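Local atomic coordinates of putative DNA protection protein (Streptomyces coelicolor, PDB entry 4CYB), a protein that probably oxidises and binds iron as a dodecameric member of the Dps family, the ferritin-like proteins that protect bacterial DNA. Residues 21-32 and 75-86; 123-134 and 143-151. All blocks are in the same frame, centred on the assembly; numbering follows the deposited sequence.

Contact 1 of 2, residues 21-32 and 75-86. With FE (Fe (III) ion), chain B.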
loop_
_atom_site.group_PDB
_atom_site.type_symbol
_atom_site.label_atom_id
_atom_site.label_comp_id
_atom_site.label_asym_id
_atom_site.label_seq_id
_atom_site.Cartn_x
_atom_site.Cartn_y
_atom_site.Cartn_z
ATOM N N ARG J 21 14.803 -16.747 35.690
ATOM C CA ARG J 21 15.063 -16.925 34.256
ATOM C C ARG J 21 15.193 -18.373 33.819
ATOM O O ARG J 21 14.624 -18.792 32.814
ATOM C CB ARG J 21 16.295 -16.098 33.872
ATOM C CG ARG J 21 16.045 -14.621 34.131
ATOM C CD ARG J 21 17.172 -13.763 33.617
ATOM N NE ARG J 21 18.388 -13.817 34.437
ATOM C CZ ARG J 21 19.527 -14.387 34.104
ATOM N NH1 ARG J 21 19.674 -14.983 32.923
ATOM N NH2 ARG J 21 20.576 -14.330 34.940
ATOM N N LEU J 22 15.900 -19.180 34.604
ATOM C CA LEU J 22 16.023 -20.573 34.296
ATOM C C LEU J 22 14.674 -21.279 34.270
ATOM O O LEU J 22 14.385 -22.079 33.377
ATOM C CB LEU J 22 16.876 -21.219 35.398
ATOM C CG LEU J 22 17.906 -22.290 35.069
ATOM C CD1 LEU J 22 17.777 -23.440 36.076
ATOM C CD2 LEU J 22 17.877 -22.791 33.648
ATOM N N TYR J 23 13.844 -21.011 35.261
ATOM C CA TYR J 23 12.523 -21.634 35.323
ATOM C C TYR J 23 11.642 -21.184 34.125
ATOM O O TYR J 23 10.968 -22.003 33.474
ATOM C CB TYR J 23 11.835 -21.338 36.669
ATOM C CG TYR J 23 10.487 -22.006 36.758
ATOM C CD1 TYR J 23 10.378 -23.378 37.123
ATOM C CD2 TYR J 23 9.328 -21.300 36.501
ATOM C CE1 TYR J 23 9.143 -23.993 37.207
ATOM C CE2 TYR J 23 8.073 -21.925 36.561
ATOM C CZ TYR J 23 7.998 -23.280 36.931
ATOM O OH TYR J 23 6.767 -23.902 37.001
ATOM N N SER J 24 11.653 -19.895 33.821
ATOM C CA SER J 24 10.794 -19.402 32.699
ATOM C C SER J 24 11.278 -20.061 31.408
ATOM O O SER J 24 10.431 -20.501 30.589
ATOM C CB SER J 24 10.842 -17.871 32.605
ATOM O OG SER J 24 10.050 -17.264 33.592
ATOM N N CYS J 25 12.598 -20.161 31.218
ATOM C CA CYS J 25 13.112 -20.818 30.009
ATOM C C CYS J 25 12.711 -22.301 29.880
ATOM O O CYS J 25 12.374 -22.740 28.799
ATOM C CB CYS J 25 14.615 -20.696 29.824
ATOM S SG CYS J 25 15.135 -18.986 29.504
ATOM N N GLN J 26 12.722 -23.058 31.005
ATOM C CA GLN J 26 12.212 -24.439 30.948
ATOM C C GLN J 26 10.743 -24.463 30.582
ATOM O O GLN J 26 10.374 -25.284 29.731
ATOM C CB GLN J 26 12.348 -25.129 32.326
ATOM C CG GLN J 26 13.776 -25.303 32.756
ATOM C CD GLN J 26 13.913 -25.633 34.266
ATOM O OE1 GLN J 26 15.027 -25.806 34.755
ATOM N NE2 GLN J 26 12.784 -25.735 34.982
ATOM N N ARG J 27 9.895 -23.616 31.185
ATOM C CA ARG J 27 8.485 -23.645 30.845
ATOM C C ARG J 27 8.276 -23.198 29.367
ATOM O O ARG J 27 7.463 -23.796 28.631
ATOM C CB ARG J 27 7.608 -22.788 31.768
ATOM C CG ARG J 27 7.688 -23.120 33.250
ATOM C CD ARG J 27 7.442 -24.586 33.576
ATOM N NE ARG J 27 6.197 -25.086 33.043
ATOM C CZ ARG J 27 5.044 -25.188 33.710
ATOM N NH1 ARG J 27 4.929 -24.785 34.992
ATOM N NH2 ARG J 27 4.010 -25.728 33.103
ATOM N N LEU J 28 9.018 -22.157 28.970
ATOM C CA LEU J 28 8.833 -21.627 27.589
ATOM C C LEU J 28 9.251 -22.671 26.584
ATOM O O LEU J 28 8.594 -22.778 25.515
ATOM C CB LEU J 28 9.598 -20.306 27.383
ATOM C CG LEU J 28 8.952 -19.100 28.084
ATOM C CD1 LEU J 28 9.866 -17.883 28.157
ATOM C CD2 LEU J 28 7.586 -18.733 27.490
ATOM N N ASN J 29 10.338 -23.399 26.866
ATOM C CA ASN J 29 10.808 -24.390 25.919
ATOM C C ASN J 29 9.834 -25.535 25.728
ATOM O O ASN J 29 9.765 -26.110 24.664
ATOM C CB ASN J 29 12.228 -24.906 26.182
ATOM C CG ASN J 29 13.286 -24.062 25.489
ATOM O OD1 ASN J 29 13.130 -23.693 24.316
ATOM N ND2 ASN J 29 14.375 -23.785 26.190
ATOM N N LYS J 30 9.098 -25.894 26.769
ATOM C CA LYS J 30 8.088 -26.936 26.593
ATOM C C LYS J 30 6.955 -26.436 25.706
ATOM O O LYS J 30 6.506 -27.156 24.780
ATOM C CB LYS J 30 7.552 -27.431 27.978
ATOM C CG LYS J 30 6.462 -28.514 27.867
ATOM C CD LYS J 30 6.890 -29.686 26.984
ATOM C CE LYS J 30 5.972 -30.883 27.223
ATOM N NZ LYS J 30 4.538 -30.563 27.111
ATOM N N VAL J 31 6.492 -25.232 25.968
ATOM C CA VAL J 31 5.445 -24.621 25.132
ATOM C C VAL J 31 5.957 -24.556 23.690
ATOM O O VAL J 31 5.205 -24.815 22.745
ATOM C CB VAL J 31 5.064 -23.219 25.640
ATOM C CG1 VAL J 31 4.149 -22.505 24.633
ATOM C CG2 VAL J 31 4.332 -23.370 26.995
ATOM N N LEU J 32 7.202 -24.146 23.538
ATOM C CA LEU J 32 7.826 -23.995 22.178
ATOM C C LEU J 32 7.867 -25.334 21.454
ATOM O O LEU J 32 7.474 -25.420 20.275
ATOM C CB LEU J 32 9.222 -23.408 22.361
ATOM C CG LEU J 32 9.988 -22.849 21.187
ATOM C CD1 LEU J 32 9.064 -21.912 20.392
ATOM C CD2 LEU J 32 11.209 -22.143 21.761
ATOM N N VAL J 75 8.100 -16.682 21.217
ATOM C CA VAL J 75 8.505 -17.474 22.405
ATOM C C VAL J 75 9.990 -17.802 22.422
ATOM O O VAL J 75 10.617 -17.676 23.475
ATOM C CB VAL J 75 7.634 -18.767 22.486
ATOM C CG1 VAL J 75 8.082 -19.749 23.595
ATOM C CG2 VAL J 75 6.202 -18.367 22.747
ATOM N N ALA J 76 10.568 -18.185 21.275
ATOM C CA ALA J 76 11.989 -18.445 21.193
ATOM C C ALA J 76 12.767 -17.193 21.548
ATOM O O ALA J 76 13.736 -17.268 22.283
ATOM C CB ALA J 76 12.381 -18.903 19.813
ATOM N N GLU J 77 12.384 -16.044 20.971
ATOM C CA GLU J 77 13.057 -14.803 21.313
ATOM C C GLU J 77 12.936 -14.454 22.814
ATOM O O GLU J 77 13.875 -13.911 23.383
ATOM C CB GLU J 77 12.530 -13.640 20.424
ATOM C CG GLU J 77 13.206 -13.792 19.016
ATOM C CD GLU J 77 12.867 -12.628 18.060
ATOM O OE1 GLU J 77 12.332 -11.580 18.530
ATOM O OE2 GLU J 77 13.229 -12.755 16.860
ATOM N N ARG J 78 11.809 -14.820 23.418
ATOM C CA ARG J 78 11.693 -14.611 24.882
ATOM C C ARG J 78 12.718 -15.463 25.666
ATOM O O ARG J 78 13.361 -14.964 26.621
ATOM C CB ARG J 78 10.288 -14.970 25.327
ATOM C CG ARG J 78 10.052 -14.771 26.832
ATOM C CD ARG J 78 9.907 -13.294 27.124
ATOM N NE ARG J 78 9.857 -12.953 28.570
ATOM C CZ ARG J 78 9.992 -11.703 29.004
ATOM N NH1 ARG J 78 10.140 -10.693 28.105
ATOM N NH2 ARG J 78 9.986 -11.435 30.322
ATOM N N VAL J 79 12.864 -16.738 25.287
ATOM C CA VAL J 79 13.925 -17.564 25.856
ATOM C C VAL J 79 15.278 -16.916 25.724
ATOM O O VAL J 79 16.043 -16.869 26.708
ATOM C CB VAL J 79 13.937 -18.965 25.233
ATOM C CG1 VAL J 79 15.140 -19.768 25.727
ATOM C CG2 VAL J 79 12.620 -19.696 25.517
ATOM N N GLN J 80 15.613 -16.424 24.511
ATOM C CA GLN J 80 16.916 -15.778 24.347
ATOM C C GLN J 80 17.060 -14.491 25.197
ATOM O O GLN J 80 18.130 -14.216 25.761
ATOM C CB GLN J 80 17.154 -15.444 22.841
ATOM C CG GLN J 80 17.096 -16.697 21.960
ATOM C CD GLN J 80 18.095 -17.758 22.401
ATOM O OE1 GLN J 80 17.714 -18.886 22.570
ATOM N NE2 GLN J 80 19.343 -17.381 22.655
ATOM N N THR J 81 15.973 -13.719 25.272
ATOM C CA THR J 81 15.939 -12.505 26.044
ATOM C C THR J 81 16.220 -12.805 27.540
ATOM O O THR J 81 16.791 -11.958 28.249
ATOM C CB THR J 81 14.544 -11.852 25.917
ATOM O OG1 THR J 81 14.358 -11.408 24.541
ATOM C CG2 THR J 81 14.420 -10.641 26.896
ATOM N N LEU J 82 15.819 -13.982 27.999
ATOM C CA LEU J 82 16.077 -14.365 29.418
ATOM C C LEU J 82 17.468 -14.969 29.590
ATOM O O LEU J 82 17.816 -15.394 30.706
ATOM C CB LEU J 82 14.990 -15.373 29.862
ATOM C CG LEU J 82 13.579 -14.774 29.850
ATOM C CD1 LEU J 82 12.554 -15.888 29.981
ATOM C CD2 LEU J 82 13.336 -13.777 30.973
ATOM N N GLY J 83 18.269 -15.021 28.517
ATOM C CA GLY J 83 19.655 -15.544 28.619
ATOM C C GLY J 83 19.721 -17.040 28.381
ATOM O O GLY J 83 20.737 -17.650 28.609
ATOM N N GLY J 84 18.597 -17.643 27.996
ATOM C CA GLY J 84 18.512 -19.112 27.810
ATOM C C GLY J 84 18.803 -19.541 26.367
ATOM O O GLY J 84 19.336 -18.744 25.541
ATOM N N VAL J 85 18.517 -20.804 26.104
ATOM C CA VAL J 85 18.701 -21.415 24.780
ATOM C C VAL J 85 17.393 -21.991 24.283
ATOM O O VAL J 85 16.835 -22.976 24.872
ATOM C CB VAL J 85 19.842 -22.484 24.794
ATOM C CG1 VAL J 85 20.153 -22.984 23.346
ATOM C CG2 VAL J 85 21.092 -21.869 25.454
ATOM N N ALA J 86 16.868 -21.392 23.198
ATOM C CA ALA J 86 15.593 -21.890 22.608
ATOM C C ALA J 86 15.812 -23.253 21.933
ATOM O O ALA J 86 16.871 -23.498 21.290
ATOM C CB ALA J 86 15.057 -20.871 21.586
HETATM FE FE FE B . 12.293 -12.989 14.825
HETATM O O HOH W 1 11.321 -13.597 12.747
HETATM O O HOH W 2 13.130 -11.094 13.769
HETATM O O HOH W 3 10.749 -11.202 15.128
#

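Contact 2 of 2, residues 123-134 and 143-151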
loop_
_atom_site.group_PDB
_atom_site.type_symbol
_atom_site.label_atom_id
_atom_site.label_comp_id
_atom_site.label_asym_id
_atom_site.label_seq_id
_atom_site.Cartn_x
_atom_site.Cartn_y
_atom_site.Cartn_z
ATOM N N ILE J 123 -1.521 -27.745 24.991
ATOM C CA ILE J 123 -0.869 -26.453 25.117
ATOM C C ILE J 123 -1.623 -25.498 26.054
ATOM O O ILE J 123 -1.000 -24.855 26.909
ATOM C CB ILE J 123 -0.660 -25.831 23.690
ATOM C CG1 ILE J 123 0.327 -26.728 22.931
ATOM C CG2 ILE J 123 -0.086 -24.419 23.806
ATOM C CD1 ILE J 123 0.511 -26.362 21.434
ATOM N N LEU J 124 -2.945 -25.427 25.943
ATOM C CA LEU J 124 -3.764 -24.525 26.841
ATOM C C LEU J 124 -3.583 -24.960 28.336
ATOM O O LEU J 124 -3.347 -24.105 29.207
ATOM C CB LEU J 124 -5.255 -24.554 26.444
ATOM C CG LEU J 124 -5.548 -23.797 25.138
ATOM C CD1 LEU J 124 -6.975 -24.007 24.698
ATOM C CD2 LEU J 124 -5.329 -22.283 25.310
ATOM N N THR J 125 -3.596 -26.270 28.582
ATOM C CA THR J 125 -3.416 -26.764 29.982
ATOM C C THR J 125 -2.037 -26.359 30.545
ATOM O O THR J 125 -1.924 -25.801 31.643
ATOM C CB THR J 125 -3.655 -28.279 30.026
ATOM O OG1 THR J 125 -5.000 -28.523 29.584
ATOM C CG2 THR J 125 -3.480 -28.820 31.463
ATOM N N GLU J 126 -1.005 -26.568 29.743
ATOM C CA GLU J 126 0.367 -26.172 30.079
ATOM C C GLU J 126 0.491 -24.668 30.282
ATOM O O GLU J 126 1.177 -24.218 31.183
ATOM C CB GLU J 126 1.323 -26.558 28.953
ATOM C CG GLU J 126 1.733 -28.010 28.990
ATOM C CD GLU J 126 3.090 -28.269 29.622
ATOM O OE1 GLU J 126 3.742 -27.339 30.230
ATOM O OE2 GLU J 126 3.495 -29.455 29.494
ATOM N N CYS J 127 -0.133 -23.877 29.404
ATOM C CA CYS J 127 -0.088 -22.417 29.500
ATOM C C CYS J 127 -0.682 -21.854 30.755
ATOM O O CYS J 127 -0.116 -20.947 31.316
ATOM C CB CYS J 127 -0.905 -21.760 28.389
ATOM S SG CYS J 127 0.085 -21.435 26.942
ATOM N N HIS J 128 -1.860 -22.308 31.156
ATOM C CA HIS J 128 -2.448 -21.777 32.428
ATOM C C HIS J 128 -1.496 -22.008 33.594
ATOM O O HIS J 128 -1.249 -21.099 34.404
ATOM C CB HIS J 128 -3.783 -22.462 32.723
ATOM C CG HIS J 128 -4.929 -21.960 31.866
ATOM N ND1 HIS J 128 -5.447 -20.717 31.995
ATOM C CD2 HIS J 128 -5.634 -22.575 30.851
ATOM C CE1 HIS J 128 -6.477 -20.562 31.136
ATOM N NE2 HIS J 128 -6.602 -21.701 30.439
ATOM N N ASP J 129 -0.954 -23.227 33.664
ATOM C CA ASP J 129 -0.022 -23.589 34.746
ATOM C C ASP J 129 1.262 -22.762 34.673
ATOM O O ASP J 129 1.697 -22.185 35.677
ATOM C CB ASP J 129 0.295 -25.096 34.718
ATOM C CG ASP J 129 1.280 -25.490 35.800
ATOM O OD1 ASP J 129 0.865 -25.417 36.970
ATOM O OD2 ASP J 129 2.467 -25.805 35.509
ATOM N N ALA J 130 1.898 -22.703 33.495
ATOM C CA ALA J 130 3.143 -21.921 33.338
ATOM C C ALA J 130 2.908 -20.438 33.581
ATOM O O ALA J 130 3.754 -19.782 34.178
ATOM C CB ALA J 130 3.797 -22.139 31.958
ATOM N N ALA J 131 1.767 -19.904 33.143
ATOM C CA ALA J 131 1.401 -18.500 33.445
ATOM C C ALA J 131 1.348 -18.202 34.946
ATOM O O ALA J 131 1.965 -17.228 35.422
ATOM C CB ALA J 131 0.094 -18.094 32.755
ATOM N N ALA J 132 0.655 -19.065 35.685
ATOM C CA ALA J 132 0.570 -18.889 37.152
ATOM C C ALA J 132 1.963 -18.967 37.806
ATOM O O ALA J 132 2.303 -18.136 38.655
ATOM C CB ALA J 132 -0.354 -19.934 37.754
ATOM N N ARG J 133 2.767 -19.968 37.450
ATOM C CA ARG J 133 4.065 -20.184 38.110
ATOM C C ARG J 133 5.094 -19.142 37.758
ATOM O O ARG J 133 5.804 -18.670 38.626
ATOM C CB ARG J 133 4.644 -21.558 37.798
ATOM C CG ARG J 133 3.791 -22.749 38.165
ATOM C CD ARG J 133 3.884 -23.016 39.665
ATOM N NE ARG J 133 2.878 -22.238 40.402
ATOM C CZ ARG J 133 1.554 -22.442 40.343
ATOM N NH1 ARG J 133 1.047 -23.396 39.575
ATOM N NH2 ARG J 133 0.723 -21.683 41.050
ATOM N N THR J 134 5.185 -18.758 36.477
ATOM C CA THR J 134 6.123 -17.663 36.109
ATOM C C THR J 134 5.704 -16.345 36.756
ATOM O O THR J 134 6.550 -15.572 37.165
ATOM C CB THR J 134 6.284 -17.500 34.562
ATOM O OG1 THR J 134 5.009 -17.214 33.993
ATOM C CG2 THR J 134 6.805 -18.769 33.979
ATOM N N ASN J 143 4.718 -14.008 31.827
ATOM C CA ASN J 143 3.326 -14.285 32.047
ATOM C C ASN J 143 2.438 -13.603 30.975
ATOM O O ASN J 143 1.506 -14.208 30.457
ATOM C CB ASN J 143 2.921 -13.806 33.461
ATOM C CG ASN J 143 1.399 -13.843 33.670
ATOM O OD1 ASN J 143 0.827 -14.830 34.211
ATOM N ND2 ASN J 143 0.735 -12.802 33.262
ATOM N N ASP J 144 2.764 -12.353 30.653
ATOM C CA ASP J 144 1.973 -11.585 29.683
ATOM C C ASP J 144 2.023 -12.234 28.302
ATOM O O ASP J 144 0.976 -12.342 27.650
ATOM C CB ASP J 144 2.458 -10.135 29.611
ATOM C CG ASP J 144 1.648 -9.313 28.594
ATOM O OD1 ASP J 144 0.470 -8.997 28.887
ATOM O OD2 ASP J 144 2.169 -9.050 27.488
ATOM N N LEU J 145 3.222 -12.659 27.875
ATOM C CA LEU J 145 3.394 -13.392 26.599
ATOM C C LEU J 145 2.548 -14.675 26.614
ATOM O O LEU J 145 1.818 -14.959 25.689
ATOM C CB LEU J 145 4.862 -13.688 26.338
ATOM C CG LEU J 145 5.215 -14.741 25.269
ATOM C CD1 LEU J 145 4.602 -14.308 23.968
ATOM C CD2 LEU J 145 6.737 -14.804 25.206
ATOM N N LEU J 146 2.594 -15.432 27.701
ATOM C CA LEU J 146 1.850 -16.678 27.709
ATOM C C LEU J 146 0.340 -16.502 27.690
ATOM O O LEU J 146 -0.341 -17.285 27.066
ATOM C CB LEU J 146 2.227 -17.475 28.978
ATOM C CG LEU J 146 3.630 -18.097 28.922
ATOM C CD1 LEU J 146 4.007 -18.544 30.336
ATOM C CD2 LEU J 146 3.667 -19.299 27.957
ATOM N N VAL J 147 -0.152 -15.490 28.375
ATOM C CA VAL J 147 -1.576 -15.247 28.423
ATOM C C VAL J 147 -2.056 -14.514 27.169
ATOM O O VAL J 147 -3.015 -14.962 26.548
ATOM C CB VAL J 147 -2.018 -14.496 29.695
ATOM C CG1 VAL J 147 -3.504 -14.135 29.638
ATOM C CG2 VAL J 147 -1.693 -15.356 30.945
ATOM N N SER J 148 -1.429 -13.389 26.820
ATOM C CA SER J 148 -2.081 -12.515 25.833
ATOM C C SER J 148 -1.863 -13.068 24.443
ATOM O O SER J 148 -2.671 -12.827 23.522
ATOM C CB SER J 148 -1.546 -11.063 25.897
ATOM O OG SER J 148 -0.197 -11.114 25.494
ATOM N N GLU J 149 -0.788 -13.808 24.273
ATOM C CA GLU J 149 -0.488 -14.386 22.957
ATOM C C GLU J 149 -0.748 -15.884 22.826
ATOM O O GLU J 149 -1.585 -16.276 22.007
ATOM C CB GLU J 149 0.942 -14.024 22.556
ATOM C CG GLU J 149 1.050 -12.500 22.595
ATOM C CD GLU J 149 2.344 -11.947 22.087
ATOM O OE1 GLU J 149 2.813 -12.417 21.028
ATOM O OE2 GLU J 149 2.881 -11.030 22.746
ATOM N N VAL J 150 -0.016 -16.712 23.597
ATOM C CA VAL J 150 -0.107 -18.156 23.446
ATOM C C VAL J 150 -1.506 -18.622 23.771
ATOM O O VAL J 150 -2.156 -19.285 22.973
ATOM C CB VAL J 150 0.952 -18.925 24.255
ATOM C CG1 VAL J 150 0.817 -20.425 23.943
ATOM C CG2 VAL J 150 2.357 -18.448 23.862
ATOM N N LEU J 151 -1.968 -18.284 24.970
ATOM C CA LEU J 151 -3.281 -18.745 25.416
ATOM C C LEU J 151 -4.402 -18.234 24.549
ATOM O O LEU J 151 -5.194 -19.023 24.026
ATOM C CB LEU J 151 -3.508 -18.333 26.876
ATOM C CG LEU J 151 -4.688 -19.016 27.562
ATOM C CD1 LEU J 151 -4.267 -20.406 28.057
ATOM C CD2 LEU J 151 -5.093 -18.179 28.770
#

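Contact 1 of 2, residues 21-32 and 75-86
The guanidinium of Arg21 offers its edge to Leu82: NH1 donates in the plane of the group to Leu82 O at 2.9 Å, and also bonds to Lys10 O. The bend at chi3 (-74°) brings that edge to the C-terminal end of helix 54-81. The amide of Asn29 makes a second such link, less flat, ND2 giving a 2.9 Å bond to Val85 O, which sits 17° out of the amide plane, while OD1 accepts from Val87 N. Apolar side chains fill the interface between these bonds, and Leu32 carries it on past Asn29. Cys25 SG drops onto Leu82 CB at 3.6 Å. Leu28 CB rests on Val79 CG2 (3.6 Å); the Leu28 and Leu82 side chains cross at about a right angle, CD1 to CD1 (3.8 Å), and Leu28 CD1 also lies on Arg78 CG at 3.4 Å. Leu32 slides past Val75 in the opposite direction, its CD2 touching Ala76 CB at 4.0 Å. Gly83, at positive phi, closes helix 54-81 in a Schellman motif. Segments 21-32 and 75-81 run antiparallel at 161°, as in the ferritin-like four-helix bundle, and Glu77 OE2 binds iron together with Asp73 of the same chain and His46 of a second subunit: the intersubunit iron site characteristic of Dps.

Contact 2 of 2, residues 123-134 and 143-151
Leu151 and His128 make the one aromatic contact here: Leu151 CD1 lies over a face of the imidazole, 3.7 Å from the ring centroid and 16° off its normal, a CH-pi interaction. Leu151 CD2 reaches the same ring at CE1. Beyond the ring, His128 ND1 is hydrogen-bonded to Asp140 OD2 of a fourth subunit, which probably helps fix the ring's rotation.

The apolar contacts run along the rest of the interface. With its CG anti to the backbone N (chi1 -167°), Leu151 also brings CD1 to Cys127 CB at 3.6 Å and to Leu124 CD2, a tight carbon pair at 3.5 Å; the Leu124 and Leu151 side chains cross at about a right angle. Cys127 SG is placed against Val150 CG1, a contact modelled too short to be taken at face value, and that methyl also meets Ile123 CG2. Leu146 is a knob in the hole formed by Cys127, Ala130, Ala131 and Thr134, with CD1 3.9 Å from Ala130 CB. Beside it, Ala131 CB rests against Val147 CG2 at 3.7 Å.

Polar groups play a smaller part. Thr134 OG1, 4.0 Å from Leu146 CD1, turns back along its own helix to Ala130 O. It shares that acceptor with Thr134 N, the two donors arriving from opposite faces of the carbonyl plane, and this satisfies the hydroxyl beside the apolar knob.

In helix 140-164 a wider pi-type turn spans 145-151, with Val150 N bonded to Leu145 O and Leu151 N to Leu146 O. The axes of 123-134 and 143-151 approach to 8.9 Å at 150°, an antiparallel helical hairpin in which small residues, Ala130 and Ala131, receive Leu146: knobs-into-holes packing between the last two helices of the ferritin-like four-helix bundle.

How the contacts relate
Contacts 1 and 2 are two antiparallel helix pairs of the same bundle, their centres about 13 Å apart. Salt bridges tie 21-32 to 123-134: Arg27 NH1 to Asp129 OD2 at 2.7 Å, and Lys30 NZ to Glu126 OE2 at 2.8 Å. The other two segments meet through carbon, Arg78 CB packing on Leu145 CD2 at 3.6 Å. The iron ligand Glu77 belongs to contact 1, whereas contact 2 holds none of the iron ligands; its Val150 side chain lies about 11 Å from that of Asp73 and about 12 Å from that of Glu77. Both contacts touch the third subunit: Arg78 pairs with Glu155 of that subunit, and Asp144 and Glu149 with its Arg152.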